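Local atomic coordinates of quinone reductase (Klebsiella pneumoniae subsp. pneumoniae, PDB entry 4GI5), a protein that binds FAD and probably reduces quinones with electrons from NAD(P)H, as a flavoprotein of the NAD(P)H dehydrogenase (quinone) family. Residues Lys24-Tyr29 against Glu108-Ala113; Ala72-Ala77 against Thr98-Ile103; Gly156-Glu161 against Arg250-Gly255; Pro212-Tyr217 against Cys231-Glu236. One frame throughout, in Å; residues are numbered along the deposited sequence.

Contact 1 (Lys24-Tyr29 against Glu108-Ala113)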
loop_
_atom_site.group_PDB
_atom_site.type_symbol
_atom_site.label_atom_id
_atom_site.label_comp_id
_atom_site.label_asym_id
_atom_site.label_seq_id
_atom_site.Cartn_x
_atom_site.Cartn_y
_atom_site.Cartn_z
ATOM N N LYS B 24 0.690 -20.414 -18.874
ATOM C CA LYS B 24 1.700 -20.477 -17.848
ATOM C C LYS B 24 1.232 -19.438 -16.818
ATOM O O LYS B 24 1.186 -18.234 -17.160
ATOM C CB LYS B 24 3.069 -20.137 -18.372
ATOM C CG LYS B 24 3.513 -21.151 -19.477
ATOM C CD LYS B 24 4.916 -20.851 -19.926
ATOM C CE LYS B 24 5.036 -19.670 -20.930
ATOM N NZ LYS B 24 6.465 -19.030 -21.187
ATOM N N VAL B 25 0.881 -19.913 -15.628
ATOM C CA VAL B 25 0.248 -19.017 -14.609
ATOM C C VAL B 25 1.195 -18.946 -13.434
ATOM O O VAL B 25 1.686 -19.954 -12.961
ATOM C CB VAL B 25 -1.088 -19.515 -14.106
ATOM C CG1 VAL B 25 -1.626 -18.500 -13.083
ATOM C CG2 VAL B 25 -2.071 -19.597 -15.235
ATOM N N LEU B 26 1.517 -17.708 -12.973
ATOM C CA LEU B 26 2.363 -17.509 -11.793
ATOM C C LEU B 26 1.432 -16.957 -10.679
ATOM O O LEU B 26 0.728 -15.970 -10.904
ATOM C CB LEU B 26 3.446 -16.513 -12.059
ATOM C CG LEU B 26 4.271 -16.024 -10.893
ATOM C CD1 LEU B 26 4.962 -17.111 -10.064
ATOM C CD2 LEU B 26 5.249 -14.941 -11.322
ATOM N N LEU B 27 1.429 -17.581 -9.559
ATOM C CA LEU B 27 0.620 -17.149 -8.376
ATOM C C LEU B 27 1.560 -16.630 -7.311
ATOM O O LEU B 27 2.452 -17.345 -6.816
ATOM C CB LEU B 27 -0.232 -18.290 -7.790
ATOM C CG LEU B 27 -1.006 -17.956 -6.479
ATOM C CD1 LEU B 27 -2.111 -17.004 -6.745
ATOM C CD2 LEU B 27 -1.619 -19.218 -5.907
ATOM N N ILE B 28 1.451 -15.332 -7.020
ATOM C CA ILE B 28 2.186 -14.699 -5.900
ATOM C C ILE B 28 1.230 -14.711 -4.744
ATOM O O ILE B 28 0.133 -14.091 -4.826
ATOM C CB ILE B 28 2.666 -13.261 -6.248
ATOM C CG1 ILE B 28 3.409 -13.119 -7.581
ATOM C CG2 ILE B 28 3.542 -12.795 -5.106
ATOM C CD1 ILE B 28 4.629 -13.994 -7.649
ATOM N N TYR B 29 1.583 -15.321 -3.618
ATOM C CA TYR B 29 0.646 -15.646 -2.521
ATOM C C TYR B 29 1.249 -15.200 -1.198
ATOM O O TYR B 29 2.379 -15.518 -0.876
ATOM C CB TYR B 29 0.372 -17.161 -2.492
ATOM C CG TYR B 29 -0.255 -17.706 -1.245
ATOM C CD1 TYR B 29 -1.644 -17.582 -1.001
ATOM C CD2 TYR B 29 0.497 -18.333 -0.277
ATOM C CE1 TYR B 29 -2.189 -18.101 0.167
ATOM C CE2 TYR B 29 -0.071 -18.840 0.886
ATOM C CZ TYR B 29 -1.449 -18.733 1.059
ATOM O OH TYR B 29 -1.957 -19.234 2.243
ATOM N N GLU B 108 12.676 -14.117 -13.256
ATOM C CA GLU B 108 12.553 -15.212 -14.292
ATOM C C GLU B 108 11.157 -15.819 -14.305
ATOM O O GLU B 108 10.639 -16.098 -15.374
ATOM C CB GLU B 108 13.681 -16.281 -14.010
ATOM C CG GLU B 108 14.994 -15.683 -14.480
ATOM C CD GLU B 108 16.257 -16.505 -14.179
ATOM O OE1 GLU B 108 16.180 -17.455 -13.364
ATOM O OE2 GLU B 108 17.350 -16.143 -14.724
ATOM N N LYS B 109 10.502 -15.957 -13.120
ATOM C CA LYS B 109 9.122 -16.454 -13.070
ATOM C C LYS B 109 8.176 -15.547 -13.823
ATOM O O LYS B 109 7.288 -15.985 -14.563
ATOM C CB LYS B 109 8.631 -16.673 -11.659
ATOM C CG LYS B 109 9.281 -17.826 -10.923
ATOM C CD LYS B 109 8.888 -17.730 -9.439
ATOM C CE LYS B 109 9.671 -18.680 -8.600
ATOM N NZ LYS B 109 9.134 -18.597 -7.163
ATOM N N LEU B 110 8.336 -14.224 -13.637
ATOM C CA LEU B 110 7.484 -13.292 -14.289
ATOM C C LEU B 110 7.682 -13.356 -15.811
ATOM O O LEU B 110 6.730 -13.231 -16.543
ATOM C CB LEU B 110 7.845 -11.867 -13.794
ATOM C CG LEU B 110 7.333 -11.588 -12.395
ATOM C CD1 LEU B 110 8.054 -10.369 -11.845
ATOM C CD2 LEU B 110 5.859 -11.299 -12.406
ATOM N N LEU B 111 8.923 -13.416 -16.248
ATOM C CA LEU B 111 9.176 -13.550 -17.714
ATOM C C LEU B 111 8.589 -14.831 -18.309
ATOM O O LEU B 111 8.034 -14.814 -19.420
ATOM C CB LEU B 111 10.663 -13.429 -18.004
ATOM C CG LEU B 111 11.331 -12.062 -17.696
ATOM C CD1 LEU B 111 12.816 -12.107 -17.923
ATOM C CD2 LEU B 111 10.681 -10.949 -18.468
ATOM N N TRP B 112 8.601 -15.913 -17.533
ATOM C CA TRP B 112 7.997 -17.184 -17.947
ATOM C C TRP B 112 6.520 -17.137 -18.084
ATOM O O TRP B 112 5.904 -17.736 -18.979
ATOM C CB TRP B 112 8.464 -18.230 -16.899
ATOM C CG TRP B 112 7.740 -19.560 -16.949
ATOM C CD1 TRP B 112 8.104 -20.697 -17.708
ATOM C CD2 TRP B 112 6.568 -19.925 -16.219
ATOM N NE1 TRP B 112 7.208 -21.708 -17.485
ATOM C CE2 TRP B 112 6.245 -21.291 -16.591
ATOM C CE3 TRP B 112 5.793 -19.286 -15.262
ATOM C CZ2 TRP B 112 5.138 -21.958 -16.088
ATOM C CZ3 TRP B 112 4.641 -19.934 -14.795
ATOM C CH2 TRP B 112 4.348 -21.292 -15.157
ATOM N N ALA B 113 5.836 -16.455 -17.125
ATOM C CA ALA B 113 4.398 -16.426 -17.072
ATOM C C ALA B 113 3.696 -15.649 -18.152
ATOM O O ALA B 113 4.159 -14.599 -18.587
ATOM C CB ALA B 113 3.924 -15.886 -15.675
#
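K24 and A113 bring the two backbones closest, 4.9 Å from CA to CA, where the start of strand 24-29 meets the chain leaving helix 101-112. From there they diverge: the short axes approach to 8.3 Å and run at 141°, nearer antiparallel than parallel. W112 carries much of the contact. Its CG stands anti to the backbone N (chi1 168°), which lays the indole against the first residues of the strand. K24 covers one face of it: CB sits 3.6 Å from the centroid of the six-membered ring in a CH-pi contact, and the chain then runs on over the indole nitrogen. NZ ends 4.5 Å from the centroid of the five-membered ring, a cation-pi contact. NZ also lies near W112 O, but that carbonyl is crowded in the model and the bond is doubtful. At the ring edge, in plane, V25 O is 3.5 Å from W112 CZ3.

In this flavodoxin-like fold, helix 101-112 belongs to the beta-alpha-beta crossover from strand 55-60 to strand 115-121, which flank strand 24-29. L26 points toward that helix. Its CB meets A113 CB at 3.7 Å, while CD2 reaches both K109 CB and L110 CD2, each at 3.8 Å. The K109 side chain crosses L26 at about a right angle and carries its ammonium away to S59 and E106; L110 continues the apolar layer to W134 and V138 of helix 129-138.

Contact 2 (Ala72-Ala77 against Thr98-Ile103); sequences ADDSGA and TQSADI
T98 OG1 donates a short hydrogen bond of 2.6 Å to S75 O, and two residues along, S100 N donates one of 3.1 Å to D74 O. Together they fasten the loop between strand 55-60 and helix 86-96 of the flavodoxin-like fold to the turn that leads into helix 101-112. The two donors approach differently: T98 OG1 is tilted 22° from the S75 carbonyl plane, whereas S100 N stands 41° above that of D74. With chi1 at 64°, the T98 hydroxyl sits between its own backbone N and carbonyl carbon, facing the loop. Between the two bonds Q99 CA lies 3.5 Å from D74 O, and beyond them G76 CA comes within 3.2 Å of T98 O.

S100 occupies the N-cap position of the helix, yet its side chain makes no capping bond; OG donates instead to D102 OD1 at 2.7 Å. The carboxylates of D74 and D102 approach to 5.0 Å between their OD1 atoms, and R137 forms salt bridges with both, which probably offsets their mutual repulsion. K67 is a second cationic partner of D74. Next to these charges the contact becomes apolar, where the I103 side chain crosses that of D74 at about a right angle and sets CD1 3.9 Å from D74 CB.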
loop_
_atom_site.group_PDB
_atom_site.type_symbol
_atom_site.label_atom_id
_atom_site.label_comp_id
_atom_site.label_asym_id
_atom_site.label_seq_id
_atom_site.Cartn_x
_atom_site.Cartn_y
_atom_site.Cartn_z
ATOM N N ALA B 72 20.821 -2.486 0.777
ATOM C CA ALA B 72 22.092 -2.537 0.032
ATOM C C ALA B 72 22.604 -3.947 -0.140
ATOM O O ALA B 72 23.329 -4.238 -1.099
ATOM C CB ALA B 72 23.161 -1.596 0.663
ATOM N N ASP B 73 22.109 -4.875 0.631
ATOM C CA ASP B 73 22.529 -6.279 0.464
ATOM C C ASP B 73 21.911 -6.898 -0.790
ATOM O O ASP B 73 22.270 -8.002 -1.189
ATOM C CB ASP B 73 22.140 -7.114 1.657
ATOM C CG ASP B 73 23.057 -6.838 2.881
ATOM O OD1 ASP B 73 24.204 -6.414 2.694
ATOM O OD2 ASP B 73 22.603 -6.924 3.982
ATOM N N ASP B 74 20.882 -6.257 -1.382
ATOM C CA ASP B 74 20.265 -6.805 -2.602
ATOM C C ASP B 74 20.975 -6.496 -3.882
ATOM O O ASP B 74 20.588 -7.046 -4.900
ATOM C CB ASP B 74 18.814 -6.242 -2.683
ATOM C CG ASP B 74 17.999 -6.734 -1.557
ATOM O OD1 ASP B 74 18.269 -7.871 -0.977
ATOM O OD2 ASP B 74 17.008 -6.049 -1.108
ATOM N N SER B 75 21.957 -5.591 -3.877
ATOM C CA SER B 75 22.546 -5.071 -5.135
ATOM C C SER B 75 23.794 -5.835 -5.519
ATOM O O SER B 75 24.242 -5.599 -6.666
ATOM C CB SER B 75 22.795 -3.548 -5.109
ATOM O OG SER B 75 23.730 -3.184 -4.091
ATOM N N GLY B 76 24.343 -6.663 -4.575
ATOM C CA GLY B 76 25.478 -7.564 -4.911
ATOM C C GLY B 76 26.808 -6.844 -5.249
ATOM O O GLY B 76 27.642 -7.369 -5.922
ATOM N N ALA B 77 26.961 -5.602 -4.880
ATOM C CA ALA B 77 28.121 -4.715 -5.315
ATOM C C ALA B 77 28.205 -3.564 -4.422
ATOM O O ALA B 77 27.231 -3.177 -3.782
ATOM C CB ALA B 77 27.976 -4.275 -6.715
ATOM N N THR B 98 24.083 -8.499 -10.912
ATOM C CA THR B 98 24.481 -8.741 -9.550
ATOM C C THR B 98 23.395 -8.800 -8.514
ATOM O O THR B 98 23.651 -8.772 -7.306
ATOM C CB THR B 98 25.541 -7.701 -9.101
ATOM O OG1 THR B 98 25.042 -6.340 -9.077
ATOM C CG2 THR B 98 26.842 -7.690 -10.099
ATOM N N GLN B 99 22.145 -8.729 -8.941
ATOM C CA GLN B 99 21.090 -8.737 -7.961
ATOM C C GLN B 99 21.124 -9.989 -7.108
ATOM O O GLN B 99 21.513 -11.097 -7.613
ATOM C CB GLN B 99 19.683 -8.655 -8.627
ATOM C CG GLN B 99 19.536 -7.466 -9.549
ATOM C CD GLN B 99 18.193 -7.578 -10.331
ATOM O OE1 GLN B 99 17.257 -6.706 -10.224
ATOM N NE2 GLN B 99 18.126 -8.574 -11.186
ATOM N N SER B 100 20.564 -9.934 -5.899
ATOM C CA SER B 100 20.453 -11.155 -5.123
ATOM C C SER B 100 19.675 -12.249 -5.829
ATOM O O SER B 100 18.721 -11.997 -6.600
ATOM C CB SER B 100 20.009 -10.899 -3.687
ATOM O OG SER B 100 18.846 -10.242 -3.712
ATOM N N ALA B 101 20.037 -13.511 -5.553
ATOM C CA ALA B 101 19.463 -14.615 -6.324
ATOM C C ALA B 101 17.974 -14.801 -6.147
ATOM O O ALA B 101 17.347 -15.249 -7.077
ATOM C CB ALA B 101 20.166 -15.921 -5.934
ATOM N N ASP B 102 17.421 -14.474 -4.965
ATOM C CA ASP B 102 15.935 -14.512 -4.749
ATOM C C ASP B 102 15.212 -13.603 -5.743
ATOM O O ASP B 102 14.214 -14.014 -6.342
ATOM C CB ASP B 102 15.588 -14.204 -3.255
ATOM C CG ASP B 102 16.015 -12.869 -2.766
ATOM O OD1 ASP B 102 16.977 -12.176 -3.257
ATOM O OD2 ASP B 102 15.445 -12.463 -1.695
ATOM N N ILE B 103 15.721 -12.394 -5.912
ATOM C CA ILE B 103 15.184 -11.419 -6.883
ATOM C C ILE B 103 15.216 -11.951 -8.274
ATOM O O ILE B 103 14.235 -11.931 -9.021
ATOM C CB ILE B 103 15.887 -10.068 -6.748
ATOM C CG1 ILE B 103 15.593 -9.454 -5.391
ATOM C CG2 ILE B 103 15.541 -9.139 -7.929
ATOM C CD1 ILE B 103 16.392 -8.201 -5.007
#

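Contact 3 (Gly156-Glu161 against Arg250-Gly255)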
loop_
_atom_site.group_PDB
_atom_site.type_symbol
_atom_site.label_atom_id
_atom_site.label_comp_id
_atom_site.label_asym_id
_atom_site.label_seq_id
_atom_site.Cartn_x
_atom_site.Cartn_y
_atom_site.Cartn_z
ATOM N N GLY B 156 9.126 7.397 -20.694
ATOM C CA GLY B 156 9.331 6.052 -20.199
ATOM C C GLY B 156 8.377 5.060 -20.814
ATOM O O GLY B 156 7.270 5.379 -21.172
ATOM N N ASP B 157 8.816 3.790 -20.829
ATOM C CA ASP B 157 7.986 2.710 -21.299
ATOM C C ASP B 157 7.121 2.204 -20.131
ATOM O O ASP B 157 7.623 1.365 -19.383
ATOM C CB ASP B 157 8.797 1.537 -21.798
ATOM C CG ASP B 157 9.645 1.836 -23.071
ATOM O OD1 ASP B 157 9.588 2.959 -23.582
ATOM O OD2 ASP B 157 10.419 0.930 -23.434
ATOM N N ARG B 158 5.985 2.810 -19.888
ATOM C CA ARG B 158 5.119 2.409 -18.788
ATOM C C ARG B 158 3.708 2.784 -19.110
ATOM O O ARG B 158 3.406 3.437 -20.103
ATOM C CB ARG B 158 5.613 3.171 -17.566
ATOM C CG ARG B 158 5.353 4.661 -17.589
ATOM C CD ARG B 158 5.758 5.320 -16.291
ATOM N NE ARG B 158 5.423 6.728 -16.212
ATOM C CZ ARG B 158 5.752 7.537 -15.231
ATOM N NH1 ARG B 158 6.474 7.104 -14.179
ATOM N NH2 ARG B 158 5.266 8.769 -15.232
ATOM N N TYR B 159 2.806 2.305 -18.274
ATOM C CA TYR B 159 1.413 2.492 -18.328
ATOM C C TYR B 159 0.812 1.948 -19.646
ATOM O O TYR B 159 0.490 2.712 -20.563
ATOM C CB TYR B 159 0.988 3.912 -18.023
ATOM C CG TYR B 159 1.192 4.362 -16.569
ATOM C CD1 TYR B 159 0.702 3.597 -15.540
ATOM C CD2 TYR B 159 1.891 5.494 -16.260
ATOM C CE1 TYR B 159 0.816 3.994 -14.215
ATOM C CE2 TYR B 159 2.032 5.949 -14.924
ATOM C CZ TYR B 159 1.434 5.172 -13.884
ATOM O OH TYR B 159 1.597 5.591 -12.583
ATOM N N GLY B 160 0.740 0.627 -19.684
ATOM C CA GLY B 160 0.351 -0.106 -20.893
ATOM C C GLY B 160 1.503 -0.466 -21.821
ATOM O O GLY B 160 1.245 -0.977 -22.923
ATOM N N GLU B 161 2.733 -0.159 -21.432
ATOM C CA GLU B 161 3.961 -0.562 -22.074
ATOM C C GLU B 161 4.877 -1.028 -20.966
ATOM O O GLU B 161 4.603 -0.743 -19.755
ATOM C CB GLU B 161 4.650 0.637 -22.714
ATOM C CG GLU B 161 3.975 1.192 -23.866
ATOM C CD GLU B 161 4.748 2.405 -24.418
ATOM O OE1 GLU B 161 4.154 3.435 -24.499
ATOM O OE2 GLU B 161 5.974 2.300 -24.653
ATOM N N ARG B 250 -6.001 3.880 -19.590
ATOM C CA ARG B 250 -5.501 4.660 -20.725
ATOM C C ARG B 250 -3.986 4.526 -20.835
ATOM O O ARG B 250 -3.244 4.710 -19.817
ATOM C CB ARG B 250 -5.892 6.106 -20.626
ATOM C CG ARG B 250 -7.363 6.403 -20.702
ATOM C CD ARG B 250 -7.558 7.874 -20.635
ATOM N NE ARG B 250 -8.943 8.263 -20.495
ATOM C CZ ARG B 250 -9.776 8.360 -21.523
ATOM N NH1 ARG B 250 -9.343 8.081 -22.756
ATOM N NH2 ARG B 250 -10.975 8.785 -21.291
ATOM N N ARG B 251 -3.431 4.287 -22.009
ATOM C CA ARG B 251 -1.996 4.282 -22.175
ATOM C C ARG B 251 -1.380 5.669 -22.040
ATOM O O ARG B 251 -1.972 6.660 -22.449
ATOM C CB ARG B 251 -1.573 3.623 -23.487
ATOM C CG ARG B 251 -2.059 2.203 -23.617
ATOM C CD ARG B 251 -0.996 1.257 -24.102
ATOM N NE ARG B 251 -0.708 1.441 -25.538
ATOM C CZ ARG B 251 0.288 0.828 -26.195
ATOM N NH1 ARG B 251 0.438 1.091 -27.526
ATOM N NH2 ARG B 251 1.135 -0.020 -25.627
ATOM N N GLN B 252 -0.173 5.744 -21.488
ATOM C CA GLN B 252 0.426 7.032 -21.259
ATOM C C GLN B 252 0.902 7.759 -22.558
ATOM O O GLN B 252 0.680 8.941 -22.681
ATOM C CB GLN B 252 1.680 6.899 -20.412
ATOM C CG GLN B 252 2.380 8.208 -20.079
ATOM C CD GLN B 252 3.609 7.974 -19.223
ATOM O OE1 GLN B 252 3.568 7.975 -17.948
ATOM N NE2 GLN B 252 4.728 7.784 -19.881
ATOM N N ASN B 253 1.496 6.981 -23.438
ATOM C CA ASN B 253 2.397 7.583 -24.484
ATOM C C ASN B 253 1.738 7.661 -25.871
ATOM O O ASN B 253 2.418 7.974 -26.802
ATOM C CB ASN B 253 3.690 6.833 -24.621
ATOM C CG ASN B 253 4.533 6.896 -23.356
ATOM O OD1 ASN B 253 4.729 7.956 -22.784
ATOM N ND2 ASN B 253 5.122 5.792 -23.023
ATOM N N HIS B 254 0.450 7.504 -25.981
ATOM C CA HIS B 254 -0.116 7.380 -27.352
ATOM C C HIS B 254 -1.216 8.347 -27.630
ATOM O O HIS B 254 -2.096 8.080 -28.452
ATOM C CB HIS B 254 -0.482 5.903 -27.525
ATOM C CG HIS B 254 0.718 5.014 -27.529
ATOM N ND1 HIS B 254 1.519 4.891 -28.640
ATOM C CD2 HIS B 254 1.371 4.365 -26.530
ATOM C CE1 HIS B 254 2.595 4.160 -28.345
ATOM N NE2 HIS B 254 2.535 3.837 -27.059
ATOM N N GLY B 255 -1.157 9.493 -26.999
ATOM C CA GLY B 255 -1.974 10.643 -27.264
ATOM C C GLY B 255 -2.926 11.093 -26.231
ATOM O O GLY B 255 -3.346 12.216 -26.225
HETATM O O HOH W 1 2.079 4.047 -22.850
#
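Q252 and N253 fit tightly against G156, R158 and Y159, while R251 and H254 meet G160 and E161 at the solvent side. Neither segment is regular helix or strand: a loop of the flavodoxin-like fold, ahead of strand 168-174, is joined here to the C-terminal part of the chain.

On the tight side Q252 is extended, CG anti to its backbone N (chi1 -179°), and its OE1 reaches the guanidinium edge of R158. NE donates to it at 2.8 Å, NH2 more weakly. The same oxygen lies in the plane of the Y159 ring, at the edge, 3.4 Å from CD2. Q252 N is bonded to Y159 O, so this residue is held at both ends. N253 spends both amide hydrogens, ND2 donating to G156 O and to E161 OE1, each at 2.9 Å, while its OD1 accepts from Q252 NE2, which should fix the rotation of the amide. A water sits among Y159 O, E161 OE1 and N253 N. The second subunit closes this side, its N188 hydrogen-bonding Y159 OH and its I187 packing on Q252.

The solvent side has fewer bonds. H254 NE2 gives E161 OE1 only a weak one. R251, bent at chi2 and chi3, curls over G160, and its NH2 makes a good bond to G160 O at 2.9 Å, in the guanidinium plane but 44° above the carbonyl plane; H254 CD2 lies 3.3 Å over the guanidinium face.

Contact 4 (Pro212-Tyr217 against Cys231-Glu236)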
loop_
_atom_site.group_PDB
_atom_site.type_symbol
_atom_site.label_atom_id
_atom_site.label_comp_id
_atom_site.label_asym_id
_atom_site.label_seq_id
_atom_site.Cartn_x
_atom_site.Cartn_y
_atom_site.Cartn_z
ATOM N N PRO B 212 -10.332 -7.308 -14.043
ATOM C CA PRO B 212 -11.074 -6.918 -12.837
ATOM C C PRO B 212 -10.745 -7.807 -11.674
ATOM O O PRO B 212 -10.527 -9.017 -11.894
ATOM C CB PRO B 212 -12.558 -7.099 -13.242
ATOM C CG PRO B 212 -12.520 -6.886 -14.717
ATOM C CD PRO B 212 -11.270 -7.569 -15.185
ATOM N N PRO B 213 -10.559 -7.235 -10.503
ATOM C CA PRO B 213 -10.162 -8.054 -9.353
ATOM C C PRO B 213 -11.279 -8.971 -8.890
ATOM O O PRO B 213 -12.443 -8.634 -9.104
ATOM C CB PRO B 213 -9.851 -6.998 -8.307
ATOM C CG PRO B 213 -10.737 -5.824 -8.645
ATOM C CD PRO B 213 -10.757 -5.835 -10.126
ATOM N N LEU B 214 -10.907 -10.047 -8.221
ATOM C CA LEU B 214 -11.853 -10.897 -7.533
ATOM C C LEU B 214 -11.734 -10.579 -6.037
ATOM O O LEU B 214 -10.666 -10.786 -5.461
ATOM C CB LEU B 214 -11.444 -12.332 -7.761
ATOM C CG LEU B 214 -12.310 -13.340 -7.024
ATOM C CD1 LEU B 214 -13.789 -13.201 -7.348
ATOM C CD2 LEU B 214 -11.831 -14.727 -7.368
ATOM N N VAL B 215 -12.728 -9.935 -5.528
ATOM C CA VAL B 215 -12.755 -9.527 -4.136
ATOM C C VAL B 215 -13.916 -10.155 -3.366
ATOM O O VAL B 215 -15.096 -10.082 -3.778
ATOM C CB VAL B 215 -12.879 -7.988 -3.991
ATOM C CG1 VAL B 215 -12.785 -7.540 -2.544
ATOM C CG2 VAL B 215 -11.829 -7.332 -4.859
ATOM N N PHE B 216 -13.550 -10.824 -2.278
ATOM C CA PHE B 216 -14.489 -11.400 -1.365
ATOM C C PHE B 216 -14.634 -10.555 -0.094
ATOM O O PHE B 216 -13.651 -10.089 0.495
ATOM C CB PHE B 216 -14.051 -12.798 -0.964
ATOM C CG PHE B 216 -13.936 -13.767 -2.110
ATOM C CD1 PHE B 216 -15.007 -13.963 -3.027
ATOM C CD2 PHE B 216 -12.767 -14.395 -2.384
ATOM C CE1 PHE B 216 -14.912 -14.881 -4.062
ATOM C CE2 PHE B 216 -12.700 -15.339 -3.461
ATOM C CZ PHE B 216 -13.729 -15.577 -4.246
ATOM N N TYR B 217 -15.889 -10.368 0.373
ATOM C CA TYR B 217 -16.169 -9.540 1.529
ATOM C C TYR B 217 -16.667 -10.341 2.709
ATOM O O TYR B 217 -17.097 -11.526 2.543
ATOM C CB TYR B 217 -17.208 -8.524 1.155
ATOM C CG TYR B 217 -16.724 -7.643 0.076
ATOM C CD1 TYR B 217 -15.887 -6.516 0.331
ATOM C CD2 TYR B 217 -17.111 -7.869 -1.259
ATOM C CE1 TYR B 217 -15.506 -5.748 -0.712
ATOM C CE2 TYR B 217 -16.686 -7.027 -2.271
ATOM C CZ TYR B 217 -15.821 -5.963 -1.928
ATOM O OH TYR B 217 -15.392 -5.137 -2.990
ATOM N N CYS B 231 -15.617 -20.405 -3.780
ATOM C CA CYS B 231 -15.016 -21.341 -4.711
ATOM C C CYS B 231 -15.646 -21.250 -6.076
ATOM O O CYS B 231 -14.875 -21.329 -7.026
ATOM C CB CYS B 231 -15.157 -22.810 -4.245
ATOM S SG CYS B 231 -14.253 -23.182 -2.748
ATOM N N ALA B 232 -16.983 -21.127 -6.145
ATOM C CA ALA B 232 -17.661 -21.075 -7.466
ATOM C C ALA B 232 -17.253 -19.833 -8.257
ATOM O O ALA B 232 -16.996 -19.869 -9.451
ATOM C CB ALA B 232 -19.149 -21.098 -7.246
ATOM N N ALA B 233 -17.179 -18.714 -7.525
ATOM C CA ALA B 233 -16.743 -17.420 -8.134
ATOM C C ALA B 233 -15.296 -17.479 -8.622
ATOM O O ALA B 233 -15.006 -17.056 -9.725
ATOM C CB ALA B 233 -16.978 -16.268 -7.113
ATOM N N LEU B 234 -14.420 -18.078 -7.803
ATOM C CA LEU B 234 -13.060 -18.262 -8.140
ATOM C C LEU B 234 -12.907 -19.143 -9.414
ATOM O O LEU B 234 -12.200 -18.838 -10.329
ATOM C CB LEU B 234 -12.317 -18.779 -6.926
ATOM C CG LEU B 234 -10.868 -19.167 -7.109
ATOM C CD1 LEU B 234 -10.027 -18.042 -7.623
ATOM C CD2 LEU B 234 -10.256 -19.604 -5.765
ATOM N N ALA B 235 -13.620 -20.246 -9.439
ATOM C CA ALA B 235 -13.455 -21.138 -10.560
ATOM C C ALA B 235 -13.900 -20.426 -11.835
ATOM O O ALA B 235 -13.253 -20.602 -12.893
ATOM C CB ALA B 235 -14.289 -22.464 -10.262
ATOM N N GLU B 236 -14.945 -19.651 -11.753
ATOM C CA GLU B 236 -15.495 -18.909 -12.918
ATOM C C GLU B 236 -14.477 -17.910 -13.413
ATOM O O GLU B 236 -14.244 -17.802 -14.594
ATOM C CB GLU B 236 -16.869 -18.257 -12.605
ATOM C CG GLU B 236 -17.366 -17.055 -13.428
ATOM C CD GLU B 236 -17.428 -17.209 -14.890
ATOM O OE1 GLU B 236 -17.616 -18.361 -15.342
ATOM O OE2 GLU B 236 -17.337 -16.157 -15.604
#
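L214, F216 and L234 bury most in this contact, with A233 close behind. L214 and F216 are alternate residues of strand 209-216, an outermost strand of the parallel sheet within this chain, and both point at helix 224-239, the helix that follows it. The short axes are 9.8 Å apart and almost exactly antiparallel, at 174°, as expected of a helix returning along the strand before it in a flavodoxin-like alpha/beta fold.

L214 holds CG anti to its backbone N (chi1 177°), which carries its methyls to the helix. Its CD2 meets L234 at two points, CD1 and CA, both 3.8 Å away, and the two leucine side chains cross at about a right angle. F216 comes edge on: A233 CB lies in the plane of the ring, 3.9 Å from CE1, and F216 CZ is 4.4 Å from L234 CB. L234 also touches L41 and F44 of helix 37-51, joining two helices on this side of the sheet. The F216 side chain is about 4 Å from that of T174, an FAD-binding residue.

No hydrogen bond links the two segments, though R237 NH2, next on the helix, bonds P212 O. Between these side chains the attraction is van der Waals and probably hydrophobic, their spacing probably set by how they fit.

From the N terminus, strand 24-29 opens contact 1, which closes at 108-113 after 78 intervening residues. Contact 2 (72-77 with 98-103) is nested within that loop, and both use helix 101-112: contact 2 ties its beginning to the loop that precedes helix 86-96, contact 1 its end to the sheet. Contact 3 starts further on at 156-161 and closes only at 250-255, with contact 4 (212-217 with 231-236) nested inside it. No pair crosses. Contacts 1 and 4 both reach the central parallel sheet, contact 4 at an outermost strand. Contacts 2 and 4 lie on opposite sides of the chain's centre, and contact 3 adds the C-terminal region beside the second subunit.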